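Local coordinates for protein 3,4-dihydroxybenzoate decarboxylase (Enterobacter cloacae, PDB 5NY5) that probably catalyses the reversible decarboxylation of 3,4-dihydroxybenzoate to catechol, using a prenylated flavin cofactor and a metal ion as a member of the UbiD family, at residues Val73-Ala77 / Pro214-Ile218; Phe148-Val154 / Val167-Cys173; Tyr217-Phe222 / Leu330-Pro334; Glu325-Ala331 / Thr358-Lys363; Thr335-Arg340 / Leu351-Ala356. One frame throughout, in Å; residues are numbered along the deposited sequence.

Read from the N terminus, the five contacts show how a multidomain enzyme can be tied together, three of them using the long helix 324-346. Interaction 1 closes the widest loop, bringing the N-terminal turn 73-77 against helix 214-219 of the Rift-related domain; the hairpin of interaction 2 is nested inside that loop. Interaction 3 starts on the same helix, where interaction 1 ends, and reaches forward to helix 324-346. On that helix its second segment overlaps the end of the first segment of interaction 4, with Leu330 and Ala331 common to both. Interaction 4 closes a shorter loop at 358-363, and interaction 5 is nested within it, packing the later turns of the helix on strand 351-356.

Interaction 1 (Val73-Ala77 / Pro214-Ile218); sequences VGMHA and PAIYI
The imidazole of His76 is pushed rim first toward helix 214-219, where Pro214 and Tyr217 meet its edge and Ile218 lies obliquely to it. Its CE1 atom lies 3.5 Å from CD2 of Tyr217. The two rings stand almost perpendicular, their planes 82° apart and their centroids 5.4 Å apart, yet the offset is oblique and amounts to neither a stack nor a T-shaped pair. Next along the rim, NE2 of His76 comes 3.8 Å from CA of Pro214, which sits in the plane of the imidazole. CD2 reaches CG1 of Ile218 at 4.2 Å, the two side chains sliding past each other in opposite senses. With chi1 at -39°, the imidazole CG of His76 stays beside its own backbone N, and this brings one ring face beneath CB of the preceding residue, selenomethionine Met75. That neighbour makes a lighter contact of its own, CG of Met75 meeting CG of Pro214 at 4.1 Å. The type I turn from Gly74 to Ala77 presents both side chains to the helix. No hydrogen bond spans the two segments: ND1 of His76 bonds to Glu326 of helix 324-346, and the Tyr217 hydroxyl probably pairs with the carbonyl of Leu151, in a very short contact. The N-terminal and Rift-related domains therefore meet here through van der Waals contact, while the bond to Glu326 probably sets the rotation of the imidazole.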
# COMPACT_ATOMS: atom_id res chain seq x y z
N VAL A 73 -42.91 -24.02 6.82
CA VAL A 73 -41.63 -23.38 6.54
C VAL A 73 -41.82 -21.87 6.47
O VAL A 73 -42.90 -21.38 6.13
CB VAL A 73 -41.00 -23.88 5.22
CG1 VAL A 73 -40.64 -25.35 5.31
CG2 VAL A 73 -41.93 -23.62 4.05
N GLY A 74 -40.76 -21.15 6.79
CA GLY A 74 -40.71 -19.71 6.60
C GLY A 74 -41.24 -18.87 7.74
O GLY A 74 -41.46 -17.67 7.55
N MSE A 75 -41.44 -19.45 8.92
CA MSE A 75 -42.07 -18.74 10.02
C MSE A 75 -41.25 -17.52 10.44
O MSE A 75 -41.81 -16.46 10.70
CB MSE A 75 -42.27 -19.68 11.21
CG MSE A 75 -43.27 -19.20 12.26
SE MSE A 75 -45.09 -18.86 11.62
CE MSE A 75 -45.25 -20.29 10.36
N HIS A 76 -39.93 -17.66 10.49
CA HIS A 76 -39.05 -16.57 10.85
C HIS A 76 -38.37 -15.94 9.63
O HIS A 76 -37.43 -15.16 9.80
CB HIS A 76 -37.98 -17.04 11.84
CG HIS A 76 -38.48 -18.00 12.86
ND1 HIS A 76 -38.35 -19.37 12.72
CD2 HIS A 76 -39.10 -17.80 14.05
CE1 HIS A 76 -38.88 -19.96 13.78
NE2 HIS A 76 -39.34 -19.04 14.59
N ALA A 77 -38.84 -16.24 8.42
CA ALA A 77 -38.19 -15.77 7.20
C ALA A 77 -38.58 -14.35 6.82
O ALA A 77 -38.78 -14.05 5.64
CB ALA A 77 -38.51 -16.74 6.06
N PRO A 214 -42.60 -18.77 18.13
CA PRO A 214 -41.42 -18.06 17.60
C PRO A 214 -40.61 -17.35 18.66
O PRO A 214 -39.39 -17.20 18.51
CB PRO A 214 -42.04 -17.08 16.60
CG PRO A 214 -43.27 -17.77 16.13
CD PRO A 214 -43.80 -18.53 17.32
N ALA A 215 -41.26 -16.92 19.75
CA ALA A 215 -40.52 -16.31 20.85
C ALA A 215 -39.49 -17.27 21.43
O ALA A 215 -38.40 -16.85 21.84
CB ALA A 215 -41.49 -15.84 21.94
N ILE A 216 -39.80 -18.56 21.45
CA ILE A 216 -38.85 -19.54 21.97
C ILE A 216 -37.68 -19.69 21.02
O ILE A 216 -36.51 -19.62 21.42
CB ILE A 216 -39.55 -20.88 22.24
CG1 ILE A 216 -40.63 -20.73 23.31
CG2 ILE A 216 -38.53 -21.93 22.64
CD1 ILE A 216 -41.29 -22.03 23.71
N TYR A 217 -37.97 -19.92 19.73
CA TYR A 217 -36.91 -20.08 18.74
C TYR A 217 -35.99 -18.86 18.71
O TYR A 217 -34.77 -19.00 18.61
CB TYR A 217 -37.51 -20.32 17.36
CG TYR A 217 -37.80 -21.77 17.04
CD1 TYR A 217 -36.83 -22.75 17.21
CD2 TYR A 217 -39.04 -22.16 16.55
CE1 TYR A 217 -37.08 -24.07 16.91
CE2 TYR A 217 -39.30 -23.48 16.25
CZ TYR A 217 -38.32 -24.43 16.43
OH TYR A 217 -38.59 -25.75 16.13
N ILE A 218 -36.57 -17.66 18.80
CA ILE A 218 -35.78 -16.44 18.68
C ILE A 218 -34.96 -16.21 19.95
O ILE A 218 -33.76 -15.92 19.89
CB ILE A 218 -36.69 -15.24 18.37
CG1 ILE A 218 -37.33 -15.41 16.98
CG2 ILE A 218 -35.92 -13.94 18.46
CD1 ILE A 218 -38.40 -14.39 16.68

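Interaction 2 (Phe148-Val154 / Val167-Cys173); sequences FFCLGLV and VTIHRLC
Between the pairs Phe149-Leu172 and Gly152-His170 the register of this hairpin slips by one residue, a beta bulge in strand 148-157. Cys150 and Leu151 turn their side chains away from the partner strand there, and pairing resumes with a weak hydrogen bond from N of Gly152 to O of His170, 3.4 Å away. On each side the pairing is regular: N of Phe149 lies 2.8 Å from O of Leu172, and N of Val154 lies 2.7 Å from O of Thr168. At one end Cys173 sits over a face of the Phe148 ring, its CB 3.9 Å from the ring centroid in a CH-pi contact; SG, turned opposite the backbone N (chi1 -179°), adds a sulfur-aromatic one. The extended Arg171 chain passes the same ring before its guanidinium reaches Glu289. At the other end CG2 of Val154 presses on CD2 of His170 at 3.4 Å, the side chains crossing at about a right angle. The His170 ring is fixed at both nitrogens, NE2 being 2.6 Å from OG1 of Thr168 and ND1 bonded to the carbonyl of Phe183. The pair is an antiparallel beta hairpin of the Rift-related domain, whose second strand supplies Ile169, His170 and Arg171 to the prenylated FMN site.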
# COMPACT_ATOMS: atom_id res chain seq x y z
N PHE A 148 -33.62 -33.88 6.61
CA PHE A 148 -33.09 -33.02 7.67
C PHE A 148 -34.22 -32.40 8.48
O PHE A 148 -35.24 -31.98 7.93
CB PHE A 148 -32.22 -31.89 7.08
CG PHE A 148 -30.75 -32.16 7.14
CD1 PHE A 148 -30.03 -31.94 8.30
CD2 PHE A 148 -30.07 -32.60 6.01
CE1 PHE A 148 -28.67 -32.17 8.35
CE2 PHE A 148 -28.71 -32.83 6.06
CZ PHE A 148 -28.01 -32.62 7.23
N PHE A 149 -34.02 -32.35 9.79
CA PHE A 149 -34.75 -31.44 10.67
C PHE A 149 -33.82 -30.28 10.98
O PHE A 149 -32.69 -30.49 11.41
CB PHE A 149 -35.19 -32.13 11.96
CG PHE A 149 -36.07 -33.33 11.76
CD1 PHE A 149 -37.41 -33.18 11.47
CD2 PHE A 149 -35.55 -34.61 11.87
CE1 PHE A 149 -38.22 -34.29 11.29
CE2 PHE A 149 -36.35 -35.72 11.69
CZ PHE A 149 -37.69 -35.56 11.39
N CYS A 150 -34.30 -29.05 10.76
CA CYS A 150 -33.43 -27.89 10.85
C CYS A 150 -33.76 -26.96 12.01
O CYS A 150 -33.00 -26.02 12.26
CB CYS A 150 -33.48 -27.09 9.54
SG CYS A 150 -32.89 -28.02 8.11
N LEU A 151 -34.86 -27.19 12.72
CA LEU A 151 -35.25 -26.34 13.84
C LEU A 151 -35.57 -27.18 15.06
O LEU A 151 -36.63 -27.06 15.69
CB LEU A 151 -36.43 -25.45 13.45
CG LEU A 151 -36.11 -24.38 12.40
CD1 LEU A 151 -37.37 -23.62 11.99
CD2 LEU A 151 -35.06 -23.42 12.93
N GLY A 152 -34.65 -28.07 15.42
CA GLY A 152 -34.80 -28.87 16.61
C GLY A 152 -34.23 -28.19 17.84
O GLY A 152 -33.01 -28.05 17.98
N LEU A 153 -35.11 -27.74 18.74
CA LEU A 153 -34.68 -27.15 20.00
C LEU A 153 -34.34 -28.28 20.96
O LEU A 153 -35.22 -29.01 21.41
CB LEU A 153 -35.78 -26.26 20.57
CG LEU A 153 -35.42 -25.53 21.87
CD1 LEU A 153 -34.51 -24.35 21.59
CD2 LEU A 153 -36.66 -25.08 22.60
N VAL A 154 -33.05 -28.43 21.27
CA VAL A 154 -32.56 -29.57 22.05
C VAL A 154 -32.39 -29.15 23.50
O VAL A 154 -31.74 -28.14 23.79
CB VAL A 154 -31.24 -30.09 21.47
CG1 VAL A 154 -30.72 -31.24 22.32
CG2 VAL A 154 -31.43 -30.54 20.03
N VAL A 167 -30.04 -25.44 26.53
CA VAL A 167 -31.02 -25.53 25.46
C VAL A 167 -30.44 -24.81 24.24
O VAL A 167 -29.90 -23.71 24.37
CB VAL A 167 -32.39 -24.97 25.88
CG1 VAL A 167 -32.52 -24.95 27.40
CG2 VAL A 167 -32.68 -23.61 25.28
N THR A 168 -30.53 -25.45 23.08
CA THR A 168 -29.87 -24.96 21.88
C THR A 168 -30.65 -25.42 20.66
O THR A 168 -31.57 -26.23 20.75
CB THR A 168 -28.42 -25.45 21.79
OG1 THR A 168 -28.33 -26.79 22.28
CG2 THR A 168 -27.49 -24.55 22.60
N ILE A 169 -30.25 -24.91 19.50
CA ILE A 169 -30.86 -25.25 18.22
C ILE A 169 -29.84 -26.00 17.38
O ILE A 169 -28.71 -25.52 17.17
CB ILE A 169 -31.35 -23.99 17.48
CG1 ILE A 169 -32.38 -23.25 18.33
CG2 ILE A 169 -31.95 -24.37 16.13
CD1 ILE A 169 -33.06 -22.10 17.61
N HIS A 170 -30.23 -27.18 16.90
CA HIS A 170 -29.37 -28.03 16.09
C HIS A 170 -30.13 -28.47 14.85
O HIS A 170 -31.35 -28.30 14.74
CB HIS A 170 -28.89 -29.26 16.87
CG HIS A 170 -28.27 -28.94 18.19
ND1 HIS A 170 -26.92 -29.12 18.44
CD2 HIS A 170 -28.80 -28.46 19.34
CE1 HIS A 170 -26.65 -28.76 19.68
NE2 HIS A 170 -27.78 -28.36 20.25
N ARG A 171 -29.39 -29.06 13.91
CA ARG A 171 -29.98 -29.72 12.76
C ARG A 171 -29.63 -31.20 12.82
O ARG A 171 -28.54 -31.57 13.25
CB ARG A 171 -29.49 -29.11 11.44
CG ARG A 171 -28.01 -29.31 11.15
CD ARG A 171 -27.61 -28.60 9.87
NE ARG A 171 -26.20 -28.82 9.55
CZ ARG A 171 -25.55 -28.18 8.58
NH1 ARG A 171 -26.19 -27.28 7.84
NH2 ARG A 171 -24.28 -28.44 8.35
N LEU A 172 -30.58 -32.04 12.40
CA LEU A 172 -30.44 -33.48 12.51
C LEU A 172 -30.78 -34.14 11.18
O LEU A 172 -31.79 -33.80 10.56
CB LEU A 172 -31.34 -34.04 13.62
CG LEU A 172 -31.03 -33.61 15.05
CD1 LEU A 172 -31.72 -32.30 15.41
CD2 LEU A 172 -31.39 -34.71 16.03
N CYS A 173 -29.94 -35.08 10.76
CA CYS A 173 -30.14 -35.81 9.52
C CYS A 173 -30.66 -37.21 9.84
O CYS A 173 -30.12 -37.89 10.72
CB CYS A 173 -28.84 -35.90 8.72
SG CYS A 173 -28.98 -36.76 7.15

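Interaction 3 (Tyr217-Phe222 / Leu330-Pro334); sequences YIGACF and LAGLP
Ile218 and Leu330 bring their backbones to 5.7 Å between CA atoms, and further on Phe222 and Pro334 close to 5.4 Å. The first segment leaves helix 214-219 through a type I turn from Gly219 to Phe222; the second is one turn of helix 324-346, kinked at Pro334, whose nitrogen makes no bond to the preceding turn. A water joins the two backbones, donating to O of Ile218 at 3.1 Å and to O of Leu330 at 2.8 Å, and so spends both its protons on buried carbonyls. Around it the side chains are apolar. Phe222 turns one ring face to the kink: CA of Pro334 stands 4.0 Å from the ring centroid and 24° off the normal, a CH-pi contact displaced toward the rim. CB of Cys221 meets CG of Pro334 at 3.7 Å. The branches of Ile218 divide between two leucines. CG1 touches CD2 of Leu330, the two side chains crossing at about a right angle; with CG1 beside the backbone N (chi1 -66°), CG2 lies anti to it and reaches CD1 of Leu333 at 4.0 Å. Phe222 belongs to the prenylated FMN site, so the helix backs a cofactor-binding residue. Beyond the pair, helix 93-101 packs on Phe222 and Leu333, while Ile169 of strand 165-174 touches Tyr217 and Cys221, and Leu151 of strand 148-157 touches Leu330.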
# COMPACT_ATOMS: atom_id res chain seq x y z
N TYR A 217 -37.97 -19.92 19.73
CA TYR A 217 -36.91 -20.08 18.74
C TYR A 217 -35.99 -18.86 18.71
O TYR A 217 -34.77 -19.00 18.61
CB TYR A 217 -37.51 -20.32 17.36
CG TYR A 217 -37.80 -21.77 17.04
CD1 TYR A 217 -36.83 -22.75 17.21
CD2 TYR A 217 -39.04 -22.16 16.55
CE1 TYR A 217 -37.08 -24.07 16.91
CE2 TYR A 217 -39.30 -23.48 16.25
CZ TYR A 217 -38.32 -24.43 16.43
OH TYR A 217 -38.59 -25.75 16.13
N ILE A 218 -36.57 -17.66 18.80
CA ILE A 218 -35.78 -16.44 18.68
C ILE A 218 -34.96 -16.21 19.95
O ILE A 218 -33.76 -15.92 19.89
CB ILE A 218 -36.69 -15.24 18.37
CG1 ILE A 218 -37.33 -15.41 16.98
CG2 ILE A 218 -35.92 -13.94 18.46
CD1 ILE A 218 -38.40 -14.39 16.68
N GLY A 219 -35.60 -16.32 21.11
CA GLY A 219 -34.91 -16.07 22.36
C GLY A 219 -33.82 -17.08 22.66
O GLY A 219 -32.84 -16.76 23.34
N ALA A 220 -33.97 -18.31 22.16
CA ALA A 220 -33.00 -19.36 22.45
C ALA A 220 -31.63 -19.08 21.84
O ALA A 220 -30.64 -19.69 22.26
CB ALA A 220 -33.51 -20.71 21.95
N CYS A 221 -31.55 -18.17 20.87
CA CYS A 221 -30.29 -17.89 20.19
C CYS A 221 -29.44 -16.86 20.92
O CYS A 221 -28.30 -16.63 20.51
CB CYS A 221 -30.56 -17.42 18.76
SG CYS A 221 -31.39 -18.65 17.74
N PHE A 222 -29.95 -16.24 21.97
CA PHE A 222 -29.20 -15.25 22.72
C PHE A 222 -28.43 -15.90 23.86
O PHE A 222 -28.68 -17.04 24.25
CB PHE A 222 -30.14 -14.17 23.28
CG PHE A 222 -30.69 -13.24 22.23
CD1 PHE A 222 -31.65 -13.68 21.34
CD2 PHE A 222 -30.24 -11.94 22.15
CE1 PHE A 222 -32.15 -12.82 20.38
CE2 PHE A 222 -30.74 -11.08 21.20
CZ PHE A 222 -31.70 -11.53 20.31
N LEU A 330 -32.81 -15.56 12.93
CA LEU A 330 -32.40 -16.25 14.15
C LEU A 330 -30.97 -15.92 14.54
O LEU A 330 -30.65 -15.85 15.73
CB LEU A 330 -32.58 -17.76 13.97
CG LEU A 330 -34.02 -18.22 13.72
CD1 LEU A 330 -34.10 -19.72 13.53
CD2 LEU A 330 -34.92 -17.77 14.87
N ALA A 331 -30.09 -15.70 13.56
CA ALA A 331 -28.70 -15.41 13.86
C ALA A 331 -28.41 -13.92 13.96
O ALA A 331 -27.56 -13.51 14.76
CB ALA A 331 -27.79 -16.04 12.80
N GLY A 332 -29.10 -13.09 13.17
CA GLY A 332 -28.78 -11.68 13.12
C GLY A 332 -29.25 -10.89 14.32
O GLY A 332 -28.57 -9.94 14.74
N LEU A 333 -30.41 -11.24 14.87
CA LEU A 333 -30.89 -10.53 16.06
C LEU A 333 -29.93 -10.66 17.24
O LEU A 333 -29.66 -9.64 17.90
CB LEU A 333 -32.30 -11.02 16.42
CG LEU A 333 -33.40 -10.56 15.47
CD1 LEU A 333 -34.74 -11.15 15.88
CD2 LEU A 333 -33.48 -9.05 15.45
N PRO A 334 -29.38 -11.84 17.56
CA PRO A 334 -28.32 -11.87 18.58
C PRO A 334 -27.10 -11.06 18.19
O PRO A 334 -26.51 -10.39 19.05
CB PRO A 334 -27.99 -13.36 18.70
CG PRO A 334 -29.19 -14.06 18.21
CD PRO A 334 -29.75 -13.20 17.12
O HOH W 1 -32.90 -14.81 17.13

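Interaction 4 (Glu325-Ala331 / Thr358-Lys363); sequences EEHTTLA and TAGGGK
Thr358 gives its hydroxyl proton to Glu325, OG1 lying 2.7 Å from OE1. A bend at chi2 (78°) brings the glutamate carboxylate to the loop, and the hydroxyl then meets OE1 from above the carboxylate plane, 40° out of it. The side chains of Thr328 and Thr358 cross at about a right angle, with OG1 of one 3.1 Å from OG1 of the other, in a bond whose proton is not settled. A water makes a second link: it donates to O of Thr358 at 3.1 Å and also pairs with OG1 of Thr328 at 3.0 Å. Three residues further along the loop, O of Gly361 accepts from ND1 of His327, 2.9 Å away. That oxygen lies in the ring plane of His327, and the nitrogen lies in the carbonyl plane of Gly361, although the N-H points somewhat askew at 137°. At the same ring edge CE1 of His327 touches CD of Lys363 at 3.7 Å, and Phe290 stacks on the imidazole. The lysine ammonium is held further out by Tyr392 and Glu394. Positive phi angles at Gly361 and Gly362 let the loop turn close to the helix, with 4.4 Å between the CA atoms of Thr328 and Gly362. The loop after strand 351-356 is thus fastened to the helix chiefly by polar bonds.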
# COMPACT_ATOMS: atom_id res chain seq x y z
N GLU A 325 -33.58 -16.19 4.68
CA GLU A 325 -33.88 -15.14 5.65
C GLU A 325 -34.22 -15.71 7.02
O GLU A 325 -34.04 -15.03 8.03
CB GLU A 325 -35.05 -14.30 5.14
CG GLU A 325 -35.30 -13.03 5.92
CD GLU A 325 -34.31 -11.94 5.57
OE1 GLU A 325 -33.64 -12.07 4.54
OE2 GLU A 325 -34.21 -10.96 6.33
N GLU A 326 -34.72 -16.95 7.08
CA GLU A 326 -35.02 -17.56 8.36
C GLU A 326 -33.77 -17.66 9.23
O GLU A 326 -33.82 -17.42 10.44
CB GLU A 326 -35.66 -18.93 8.15
CG GLU A 326 -36.34 -19.48 9.38
CD GLU A 326 -37.66 -20.16 9.06
OE1 GLU A 326 -37.84 -20.59 7.90
OE2 GLU A 326 -38.52 -20.25 9.97
N HIS A 327 -32.63 -18.00 8.62
CA HIS A 327 -31.38 -17.99 9.37
C HIS A 327 -30.97 -16.57 9.73
O HIS A 327 -30.48 -16.33 10.84
CB HIS A 327 -30.27 -18.67 8.56
CG HIS A 327 -28.97 -18.79 9.29
ND1 HIS A 327 -28.13 -17.71 9.48
CD2 HIS A 327 -28.37 -19.85 9.87
CE1 HIS A 327 -27.07 -18.11 10.16
NE2 HIS A 327 -27.19 -19.40 10.40
N THR A 328 -31.15 -15.62 8.81
CA THR A 328 -30.78 -14.24 9.07
C THR A 328 -31.49 -13.69 10.30
O THR A 328 -30.90 -12.96 11.10
CB THR A 328 -31.09 -13.37 7.85
OG1 THR A 328 -30.29 -13.78 6.74
CG2 THR A 328 -30.82 -11.91 8.16
N THR A 329 -32.77 -14.04 10.48
CA THR A 329 -33.50 -13.60 11.66
C THR A 329 -32.92 -14.23 12.92
O THR A 329 -32.58 -13.53 13.88
CB THR A 329 -34.98 -13.95 11.53
OG1 THR A 329 -35.56 -13.18 10.47
CG2 THR A 329 -35.71 -13.64 12.82
N LEU A 330 -32.81 -15.56 12.93
CA LEU A 330 -32.40 -16.25 14.15
C LEU A 330 -30.97 -15.92 14.54
O LEU A 330 -30.65 -15.85 15.73
CB LEU A 330 -32.58 -17.76 13.97
CG LEU A 330 -34.02 -18.22 13.72
CD1 LEU A 330 -34.10 -19.72 13.53
CD2 LEU A 330 -34.92 -17.77 14.87
N ALA A 331 -30.09 -15.70 13.56
CA ALA A 331 -28.70 -15.41 13.86
C ALA A 331 -28.41 -13.92 13.96
O ALA A 331 -27.56 -13.51 14.76
CB ALA A 331 -27.79 -16.04 12.80
N THR A 358 -28.69 -9.38 5.71
CA THR A 358 -29.11 -10.70 5.26
C THR A 358 -28.19 -11.26 4.18
O THR A 358 -28.16 -12.47 3.98
CB THR A 358 -30.55 -10.64 4.75
OG1 THR A 358 -30.98 -11.95 4.35
CG2 THR A 358 -30.66 -9.71 3.56
N ALA A 359 -27.43 -10.40 3.50
CA ALA A 359 -26.44 -10.89 2.54
C ALA A 359 -25.30 -11.61 3.24
O ALA A 359 -24.64 -12.45 2.61
CB ALA A 359 -25.91 -9.74 1.69
N GLY A 360 -25.05 -11.30 4.50
CA GLY A 360 -24.09 -12.03 5.29
C GLY A 360 -24.68 -13.18 6.07
O GLY A 360 -23.99 -13.77 6.90
N GLY A 361 -25.95 -13.52 5.82
CA GLY A 361 -26.62 -14.54 6.60
C GLY A 361 -26.88 -14.15 8.04
O GLY A 361 -27.17 -15.02 8.86
N GLY A 362 -26.80 -12.86 8.36
CA GLY A 362 -26.88 -12.42 9.73
C GLY A 362 -25.60 -12.53 10.53
O GLY A 362 -25.62 -12.28 11.74
N LYS A 363 -24.49 -12.90 9.89
CA LYS A 363 -23.24 -13.10 10.61
C LYS A 363 -22.04 -12.41 9.97
O LYS A 363 -21.21 -11.86 10.68
CB LYS A 363 -22.96 -14.61 10.74
CG LYS A 363 -24.00 -15.37 11.56
CD LYS A 363 -23.86 -16.87 11.40
CE LYS A 363 -22.66 -17.41 12.18
NZ LYS A 363 -22.83 -17.22 13.64
O HOH W 2 -29.32 -15.27 4.36

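Interaction 5 (Thr335-Arg340 / Leu351-Ala356); sequences TEASIR and LQNVYA
Glu336 reaches across from the helix to the strand and accepts the backbone N-H of Ala356, with OE2 3.0 Å from N and the bond nearly straight at 166°. CG of Glu336 sits beside its backbone N (chi1 -58°) and the chain is extended beyond it, which carries the carboxylate to the strand. The donor comes to the anti side of the carboxylate, tilted out of its plane. The same OE2 lies 3.5 Å from CD1 of Tyr355, in the plane of that ring and at its edge, with the carboxylate and ring planes nearly perpendicular. Nearer the backbone, CB of Glu336 packs on CG1 of Val354 at 3.8 Å. The other branch, CG2 of Val354, meets CG2 of Ile339 at 4.1 Å. Thr335 and Ala356 add a contact at 4.0 Å between their CB atoms, and CD2 of Leu351 rests on CA of Arg340 at 3.9 Å. In the next shell, Arg79 forms a salt bridge to OE2 of Glu336, and the hydroxyl of Thr335 has the carbonyls of Ala331 and Gly362 as alternative acceptors. Strand 365-370 pairs with 351-356 along its edge, where Gln352 and Asn353 both face Gln369 in a classic beta bulge. The helix and strand segments run roughly antiparallel, at 144° with axes 7.8 Å apart. A buried carboxylate gripped by both an amide N-H and an arginine is likely to be ionised, although Val354, Ile339, Leu351 and Ala356 make its surroundings largely apolar.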
# COMPACT_ATOMS: atom_id res chain seq x y z
N THR A 335 -26.71 -11.10 16.92
CA THR A 335 -25.55 -10.34 16.47
C THR A 335 -25.73 -8.85 16.71
O THR A 335 -24.87 -8.20 17.31
CB THR A 335 -25.29 -10.61 14.98
OG1 THR A 335 -25.18 -12.02 14.76
CG2 THR A 335 -24.01 -9.93 14.53
N GLU A 336 -26.86 -8.30 16.27
CA GLU A 336 -27.11 -6.87 16.44
C GLU A 336 -27.19 -6.50 17.91
O GLU A 336 -26.67 -5.45 18.32
CB GLU A 336 -28.40 -6.48 15.73
CG GLU A 336 -28.41 -6.80 14.25
CD GLU A 336 -29.78 -6.71 13.64
OE1 GLU A 336 -30.71 -6.23 14.33
OE2 GLU A 336 -29.95 -7.12 12.47
N ALA A 337 -27.83 -7.34 18.72
CA ALA A 337 -28.04 -7.00 20.13
C ALA A 337 -26.71 -6.88 20.87
O ALA A 337 -26.48 -5.91 21.59
CB ALA A 337 -28.93 -8.05 20.79
N SER A 338 -25.82 -7.86 20.69
CA SER A 338 -24.54 -7.83 21.39
C SER A 338 -23.66 -6.70 20.88
O SER A 338 -22.95 -6.06 21.66
CB SER A 338 -23.83 -9.17 21.26
OG SER A 338 -23.69 -9.54 19.90
N ILE A 339 -23.71 -6.43 19.57
CA ILE A 339 -22.96 -5.30 19.02
C ILE A 339 -23.49 -3.99 19.57
O ILE A 339 -22.73 -3.07 19.89
CB ILE A 339 -22.99 -5.33 17.48
CG1 ILE A 339 -22.20 -6.52 16.95
CG2 ILE A 339 -22.47 -4.03 16.90
CD1 ILE A 339 -22.29 -6.67 15.45
N ARG A 340 -24.82 -3.87 19.69
CA ARG A 340 -25.41 -2.64 20.20
C ARG A 340 -25.07 -2.43 21.67
O ARG A 340 -24.78 -1.31 22.09
CB ARG A 340 -26.92 -2.67 20.00
CG ARG A 340 -27.65 -1.56 20.74
CD ARG A 340 -29.13 -1.56 20.42
NE ARG A 340 -29.36 -1.42 18.99
CZ ARG A 340 -30.55 -1.18 18.44
NH1 ARG A 340 -30.66 -1.07 17.13
NH2 ARG A 340 -31.62 -1.03 19.21
N LEU A 351 -24.01 5.11 18.47
CA LEU A 351 -24.64 4.15 17.57
C LEU A 351 -26.15 4.37 17.55
O LEU A 351 -26.79 4.39 18.60
CB LEU A 351 -24.31 2.73 18.00
CG LEU A 351 -24.73 1.62 17.04
CD1 LEU A 351 -23.93 1.70 15.74
CD2 LEU A 351 -24.57 0.26 17.68
N GLN A 352 -26.71 4.54 16.36
CA GLN A 352 -28.15 4.70 16.21
C GLN A 352 -28.85 3.37 15.98
O GLN A 352 -29.92 3.13 16.55
CB GLN A 352 -28.46 5.66 15.07
CG GLN A 352 -27.78 7.01 15.20
CD GLN A 352 -28.07 7.67 16.54
OE1 GLN A 352 -29.22 7.87 16.91
NE2 GLN A 352 -27.01 8.00 17.27
N ASN A 353 -28.26 2.51 15.17
CA ASN A 353 -28.83 1.19 14.90
C ASN A 353 -27.74 0.34 14.27
O ASN A 353 -26.67 0.83 13.91
CB ASN A 353 -30.05 1.29 13.98
CG ASN A 353 -31.05 0.17 14.22
OD1 ASN A 353 -30.71 -0.87 14.78
ND2 ASN A 353 -32.28 0.38 13.79
N VAL A 354 -28.03 -0.95 14.13
CA VAL A 354 -27.10 -1.90 13.54
C VAL A 354 -27.91 -2.99 12.85
O VAL A 354 -28.95 -3.42 13.36
CB VAL A 354 -26.13 -2.47 14.60
CG1 VAL A 354 -26.89 -2.96 15.81
CG2 VAL A 354 -25.28 -3.59 14.01
N TYR A 355 -27.44 -3.42 11.68
CA TYR A 355 -28.12 -4.43 10.88
C TYR A 355 -27.12 -5.53 10.56
O TYR A 355 -26.08 -5.26 9.94
CB TYR A 355 -28.70 -3.82 9.60
CG TYR A 355 -29.38 -4.80 8.67
CD1 TYR A 355 -29.90 -6.00 9.13
CD2 TYR A 355 -29.51 -4.52 7.31
CE1 TYR A 355 -30.52 -6.89 8.28
CE2 TYR A 355 -30.14 -5.40 6.45
CZ TYR A 355 -30.64 -6.58 6.94
OH TYR A 355 -31.26 -7.47 6.09
N ALA A 356 -27.42 -6.75 10.99
CA ALA A 356 -26.67 -7.93 10.56
C ALA A 356 -27.23 -8.33 9.21
O ALA A 356 -28.14 -9.14 9.11
CB ALA A 356 -26.77 -9.05 11.59